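DspB (Aggregatibacter actinomycetemcomitans, PDB 1YHT) is a biofilm-releasing glycoside hydrolase of family 20 with beta-N-acetylhexosaminidase activity, probably cutting N-acetylglucosamine units from a matrix polysaccharide. Local coordinates at residues I81-N84 and K89-L92; I234-Y239 and G305-R310. All coordinates share one frame; numbering follows the deposited sequence.

Contact 1 (I81-N84 and K89-L92); sequences IYIN and KPFL
Phe91 turns one ring face to Tyr82, whose CB stands above it in a CH-pi contact, 4.2 Å from the ring centroid and displaced toward the rim near CZ. The phenyl group reaches this place because its CG is set between the backbone N and the carbonyl carbon (chi1 65°), which folds the ring back across the neighbouring strand. The ring of Tyr82 leads away from the contact, toward Gln76 and Gln96. At the edge of the Phe91 ring, close to its plane, lies the backbone N of Asn84, with CE2 3.9 Å from Asn84 N. The other face of the two strands carries Ile83 and Pro90, which meet at an angle, Ile83 CD1 lying 3.9 Å from Pro90 CB. Ile81 approaches the same proline carbon alongside, through CG2 at 3.7 Å, and Phe29 packs on both Ile81 and Pro90. Two backbone bonds hold the strands together: Phe91 N donates to Tyr82 O (2.9 Å), and Asn84 N to Lys89 O (2.8 Å). Pro90 pairs with Ile83 at a non-hydrogen-bonded position, where lacking an N-H costs no bond; its CA makes a CA-H...O contact with Tyr82 O. Between Tyr82 and Phe91 a water takes the place of a direct return bond, accepting from Tyr82 N and donating to Phe91 O at 2.6 Å. At the turn end, the Asn84 side chain extends anti to its own N (chi1 178°); OD1 accepts from the N-H groups of Tyr86 and Thr87, the first of these closing an Asx turn, while ND2 donates to Gln69 OE1. The whole is a short, irregular beta hairpin, whose strand 82-83 is the middle one of a small antiparallel sheet carried on the excursion between barrel strand 49-53 and helix 94-106 of the TIM-barrel catalytic domain.

Contact 2 (I234-Y239 and G305-R310); sequences ITYWSY and GVWDGR
An aromatic cluster of Tyr236, Tyr239 and Trp307 joins the C-terminal end of TIM-barrel strand 233-236 to the irregular loop 305-310, on the side of the barrel where active sites of this fold lie. Trp307 lays its six-membered ring against both tyrosines, which also touch each other. A chi1 of 63° swings the indole back over its own backbone, toward the end of strand 233-236. Toward Tyr236 the arrangement is an offset edge-to-face pair: the tryptophan edge addresses the tyrosine face, with planes at 89° and centroids 5.4 Å apart. The nearest carbons are Trp307 CE3 and Tyr236 CE2, at 3.7 Å. Tyr239 is inclined to the same indole at 57°, and Trp307 CH2 sits over a face of the tyrosine ring, 3.6 Å from CD1. On the indole itself, the CB of the next residue, Asp308, lies over the centre of one face. Leu259 of helix 259-264 packs against both Tyr236 and Trp307, and the Tyr236 hydroxyl is hydrogen-bonded to Val257 O, which fixes the far end of that ring. Between the backbones no direct hydrogen bond forms; three waters bridge the segments. One lies 2.8 Å from Tyr236 O and 2.6 Å from Trp307 O, in the plane of the Tyr236 ring at its edge. Another connects Trp237 O with Gly309 N, accepting from the glycine. The Asp308 carboxylate is shared among several partners: OD2 takes a hydrogen bond from Asn314 ND2, and OD1 forms a salt bridge with Arg253. A third water completes the connection, accepting from Tyr239 N at 2.8 Å and donating to Asp308 OD1 at 2.9 Å.

How the contacts relate
From the N terminus the chain lays down barrel strands 18-24 and 49-53 before contact 1 closes a short hairpin, with four residues between its segments, ahead of helix 94-106. Three further barrel strands follow, and contact 2 opens on the next, 233-236. Its closure at 305-310 encloses 65 residues, among them helices 246-255, 259-264 and 287-301 and barrel strand 269-271; strand 324-329 then completes the barrel. The two loops are in series, neither nested nor crossed. Their centres lie 34 Å apart on opposite sides of the chain's centre: contact 1 ties together a peripheral excursion, whereas contact 2 ties the end of strand 233-236 to the loop between helix 287-301 and strand 324-329.

Contact 1 (I81-N84 and K89-L92)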
loop_
_atom_site.group_PDB
_atom_site.type_symbol
_atom_site.label_atom_id
_atom_site.label_comp_id
_atom_site.label_asym_id
_atom_site.label_seq_id
_atom_site.Cartn_x
_atom_site.Cartn_y
_atom_site.Cartn_z
ATOM N N ILE A 81 21.257 1.275 -9.875
ATOM C CA ILE A 81 19.784 1.294 -10.070
ATOM C C ILE A 81 19.415 1.183 -11.575
ATOM O O ILE A 81 19.934 1.944 -12.405
ATOM C CB ILE A 81 19.175 2.516 -9.365
ATOM C CG1 ILE A 81 19.280 2.271 -7.841
ATOM C CG2 ILE A 81 17.701 2.754 -9.797
ATOM C CD1 ILE A 81 18.916 3.459 -7.014
ATOM N N TYR A 82 18.567 0.209 -11.905
ATOM C CA TYR A 82 18.121 -0.066 -13.262
ATOM C C TYR A 82 16.997 0.918 -13.674
ATOM O O TYR A 82 16.033 1.127 -12.937
ATOM C CB TYR A 82 17.618 -1.530 -13.400
ATOM C CG TYR A 82 18.709 -2.553 -13.173
ATOM C CD1 TYR A 82 19.591 -2.921 -14.203
ATOM C CD2 TYR A 82 18.886 -3.129 -11.931
ATOM C CE1 TYR A 82 20.614 -3.853 -13.987
ATOM C CE2 TYR A 82 19.924 -4.046 -11.693
ATOM C CZ TYR A 82 20.753 -4.410 -12.723
ATOM O OH TYR A 82 21.748 -5.289 -12.454
ATOM N N ILE A 83 17.137 1.485 -14.873
ATOM C CA ILE A 83 16.197 2.423 -15.429
ATOM C C ILE A 83 15.578 1.820 -16.679
ATOM O O ILE A 83 16.276 1.461 -17.604
ATOM C CB ILE A 83 16.894 3.737 -15.792
ATOM C CG1 ILE A 83 17.533 4.392 -14.541
ATOM C CG2 ILE A 83 15.927 4.690 -16.527
ATOM C CD1 ILE A 83 16.628 4.896 -13.520
ATOM N N ASN A 84 14.260 1.718 -16.706
ATOM C CA ASN A 84 13.584 1.230 -17.906
ATOM C C ASN A 84 13.747 2.308 -19.000
ATOM O O ASN A 84 13.260 3.398 -18.826
ATOM C CB ASN A 84 12.100 0.963 -17.594
ATOM C CG ASN A 84 11.313 0.490 -18.822
ATOM O OD1 ASN A 84 11.576 0.938 -19.943
ATOM N ND2 ASN A 84 10.363 -0.415 -18.618
ATOM N N LYS A 89 11.931 5.228 -15.939
ATOM C CA LYS A 89 11.705 5.098 -14.470
ATOM C C LYS A 89 12.481 3.917 -13.922
ATOM O O LYS A 89 12.752 3.004 -14.684
ATOM C CB LYS A 89 10.243 4.800 -14.204
ATOM C CG LYS A 89 9.294 5.831 -14.616
ATOM C CD LYS A 89 9.653 7.157 -14.025
ATOM C CE LYS A 89 8.428 8.070 -14.074
ATOM N NZ LYS A 89 8.893 9.470 -14.278
ATOM N N PRO A 90 12.856 3.954 -12.616
ATOM C CA PRO A 90 13.620 2.883 -11.990
ATOM C C PRO A 90 12.837 1.656 -11.573
ATOM O O PRO A 90 11.642 1.733 -11.334
ATOM C CB PRO A 90 14.212 3.556 -10.760
ATOM C CG PRO A 90 13.184 4.613 -10.400
ATOM C CD PRO A 90 12.690 5.110 -11.705
ATOM N N PHE A 91 13.516 0.516 -11.530
ATOM C CA PHE A 91 12.897 -0.668 -10.932
ATOM C C PHE A 91 13.930 -1.531 -10.258
ATOM O O PHE A 91 15.130 -1.509 -10.596
ATOM C CB PHE A 91 12.079 -1.427 -11.963
ATOM C CG PHE A 91 12.897 -2.008 -13.078
ATOM C CD1 PHE A 91 13.359 -3.325 -12.988
ATOM C CD2 PHE A 91 13.194 -1.270 -14.220
ATOM C CE1 PHE A 91 14.099 -3.898 -14.030
ATOM C CE2 PHE A 91 13.930 -1.841 -15.251
ATOM C CZ PHE A 91 14.391 -3.154 -15.145
ATOM N N LEU A 92 13.481 -2.292 -9.269
ATOM C CA LEU A 92 14.361 -3.235 -8.560
ATOM C C LEU A 92 14.480 -4.474 -9.389
ATOM O O LEU A 92 13.459 -5.055 -9.795
ATOM C CB LEU A 92 13.798 -3.570 -7.169
ATOM C CG LEU A 92 13.829 -2.438 -6.159
ATOM C CD1 LEU A 92 12.943 -2.747 -4.936
ATOM C CD2 LEU A 92 15.266 -2.055 -5.742
HETATM O O HOH W 1 17.458 -0.917 -9.570
#

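Contact 2 (I234-Y239 and G305-R310)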
loop_
_atom_site.group_PDB
_atom_site.type_symbol
_atom_site.label_atom_id
_atom_site.label_comp_id
_atom_site.label_asym_id
_atom_site.label_seq_id
_atom_site.Cartn_x
_atom_site.Cartn_y
_atom_site.Cartn_z
ATOM N N ILE A 234 -8.049 -5.601 6.890
ATOM C CA ILE A 234 -8.246 -4.236 6.452
ATOM C C ILE A 234 -7.155 -3.278 6.955
ATOM O O ILE A 234 -6.847 -3.247 8.174
ATOM C CB ILE A 234 -9.609 -3.705 6.881
ATOM C CG1 ILE A 234 -10.768 -4.678 6.459
ATOM C CG2 ILE A 234 -9.795 -2.282 6.365
ATOM C CD1 ILE A 234 -10.627 -5.252 5.094
ATOM N N THR A 235 -6.583 -2.520 6.015
ATOM C CA THR A 235 -5.706 -1.380 6.327
ATOM C C THR A 235 -6.517 -0.086 6.251
ATOM O O THR A 235 -6.794 0.437 5.165
ATOM C CB THR A 235 -4.405 -1.370 5.398
ATOM O OG1 THR A 235 -4.739 -1.324 4.002
ATOM C CG2 THR A 235 -3.637 -2.597 5.638
ATOM N N TYR A 236 -6.948 0.392 7.426
ATOM C CA TYR A 236 -7.964 1.447 7.579
ATOM C C TYR A 236 -7.325 2.811 7.722
ATOM O O TYR A 236 -6.779 3.148 8.801
ATOM C CB TYR A 236 -8.875 1.185 8.818
ATOM C CG TYR A 236 -10.211 1.899 8.719
ATOM C CD1 TYR A 236 -11.390 1.195 8.433
ATOM C CD2 TYR A 236 -10.300 3.284 8.815
ATOM C CE1 TYR A 236 -12.637 1.858 8.268
ATOM C CE2 TYR A 236 -11.512 3.943 8.677
ATOM C CZ TYR A 236 -12.702 3.224 8.436
ATOM O OH TYR A 236 -13.936 3.897 8.274
ATOM N N TRP A 237 -7.379 3.596 6.649
ATOM C CA TRP A 237 -6.631 4.851 6.584
ATOM C C TRP A 237 -7.436 6.133 6.808
ATOM O O TRP A 237 -6.906 7.114 7.313
ATOM C CB TRP A 237 -5.855 4.961 5.306
ATOM C CG TRP A 237 -6.635 5.141 4.061
ATOM C CD1 TRP A 237 -7.320 4.194 3.377
ATOM C CD2 TRP A 237 -6.781 6.350 3.326
ATOM N NE1 TRP A 237 -7.893 4.732 2.265
ATOM C CE2 TRP A 237 -7.589 6.061 2.208
ATOM C CE3 TRP A 237 -6.310 7.651 3.505
ATOM C CZ2 TRP A 237 -7.913 7.014 1.252
ATOM C CZ3 TRP A 237 -6.625 8.624 2.546
ATOM C CH2 TRP A 237 -7.423 8.301 1.436
ATOM N N SER A 238 -8.703 6.105 6.391
ATOM C CA SER A 238 -9.587 7.251 6.561
ATOM C C SER A 238 -11.053 6.812 6.429
ATOM O O SER A 238 -11.390 5.974 5.574
ATOM C CB SER A 238 -9.273 8.275 5.486
ATOM O OG SER A 238 -10.014 9.460 5.685
ATOM N N TYR A 239 -11.918 7.417 7.238
ATOM C CA TYR A 239 -13.366 7.243 7.113
ATOM C C TYR A 239 -13.898 7.791 5.797
ATOM O O TYR A 239 -14.906 7.313 5.285
ATOM C CB TYR A 239 -14.060 7.965 8.284
ATOM C CG TYR A 239 -15.372 7.411 8.834
ATOM C CD1 TYR A 239 -15.891 7.941 10.014
ATOM C CD2 TYR A 239 -16.119 6.420 8.182
ATOM C CE1 TYR A 239 -17.075 7.498 10.563
ATOM C CE2 TYR A 239 -17.355 5.981 8.727
ATOM C CZ TYR A 239 -17.816 6.550 9.923
ATOM O OH TYR A 239 -18.977 6.149 10.530
ATOM N N GLY A 305 -5.946 3.448 19.379
ATOM C CA GLY A 305 -7.398 3.523 19.289
ATOM C C GLY A 305 -7.948 4.750 18.598
ATOM O O GLY A 305 -9.164 4.860 18.338
ATOM N N VAL A 306 -7.064 5.684 18.315
ATOM C CA VAL A 306 -7.395 6.865 17.619
ATOM C C VAL A 306 -7.267 6.521 16.156
ATOM O O VAL A 306 -6.147 6.385 15.653
ATOM C CB VAL A 306 -6.500 8.012 18.010
ATOM C CG1 VAL A 306 -6.821 9.290 17.186
ATOM C CG2 VAL A 306 -6.651 8.330 19.518
ATOM N N TRP A 307 -8.426 6.388 15.483
ATOM C CA TRP A 307 -8.479 5.922 14.070
ATOM C C TRP A 307 -9.061 6.952 13.129
ATOM O O TRP A 307 -8.750 6.924 11.948
ATOM C CB TRP A 307 -9.296 4.647 13.938
ATOM C CG TRP A 307 -10.718 4.846 14.319
ATOM C CD1 TRP A 307 -11.239 4.801 15.577
ATOM C CD2 TRP A 307 -11.812 5.143 13.442
ATOM N NE1 TRP A 307 -12.587 5.052 15.536
ATOM C CE2 TRP A 307 -12.968 5.262 14.239
ATOM C CE3 TRP A 307 -11.924 5.331 12.068
ATOM C CZ2 TRP A 307 -14.223 5.564 13.703
ATOM C CZ3 TRP A 307 -13.175 5.628 11.532
ATOM C CH2 TRP A 307 -14.306 5.741 12.352
ATOM N N ASP A 308 -9.926 7.843 13.627
ATOM C CA ASP A 308 -10.667 8.770 12.766
ATOM C C ASP A 308 -9.953 10.133 12.700
ATOM O O ASP A 308 -10.359 11.129 13.357
ATOM C CB ASP A 308 -12.136 8.879 13.207
ATOM C CG ASP A 308 -12.948 9.877 12.391
ATOM O OD1 ASP A 308 -12.582 10.240 11.261
ATOM O OD2 ASP A 308 -13.983 10.332 12.906
ATOM N N GLY A 309 -8.899 10.175 11.883
ATOM C CA GLY A 309 -8.059 11.362 11.762
ATOM C C GLY A 309 -7.626 11.822 13.146
ATOM O O GLY A 309 -7.225 10.998 13.982
ATOM N N ARG A 310 -7.726 13.127 13.402
ATOM C CA ARG A 310 -7.480 13.647 14.763
ATOM C C ARG A 310 -8.632 13.540 15.736
ATOM O O ARG A 310 -8.461 13.934 16.904
ATOM C CB ARG A 310 -6.933 15.083 14.776
ATOM C CG ARG A 310 -7.686 16.114 13.929
ATOM C CD ARG A 310 -7.166 17.547 14.271
ATOM N NE ARG A 310 -7.127 17.765 15.719
ATOM C CZ ARG A 310 -6.038 18.074 16.438
ATOM N NH1 ARG A 310 -4.865 18.248 15.845
ATOM N NH2 ARG A 310 -6.135 18.228 17.767
HETATM O O HOH W 2 -8.012 5.415 9.941
HETATM O O HOH W 3 -8.252 8.772 9.300
HETATM O O HOH W 4 -10.954 9.327 9.077
#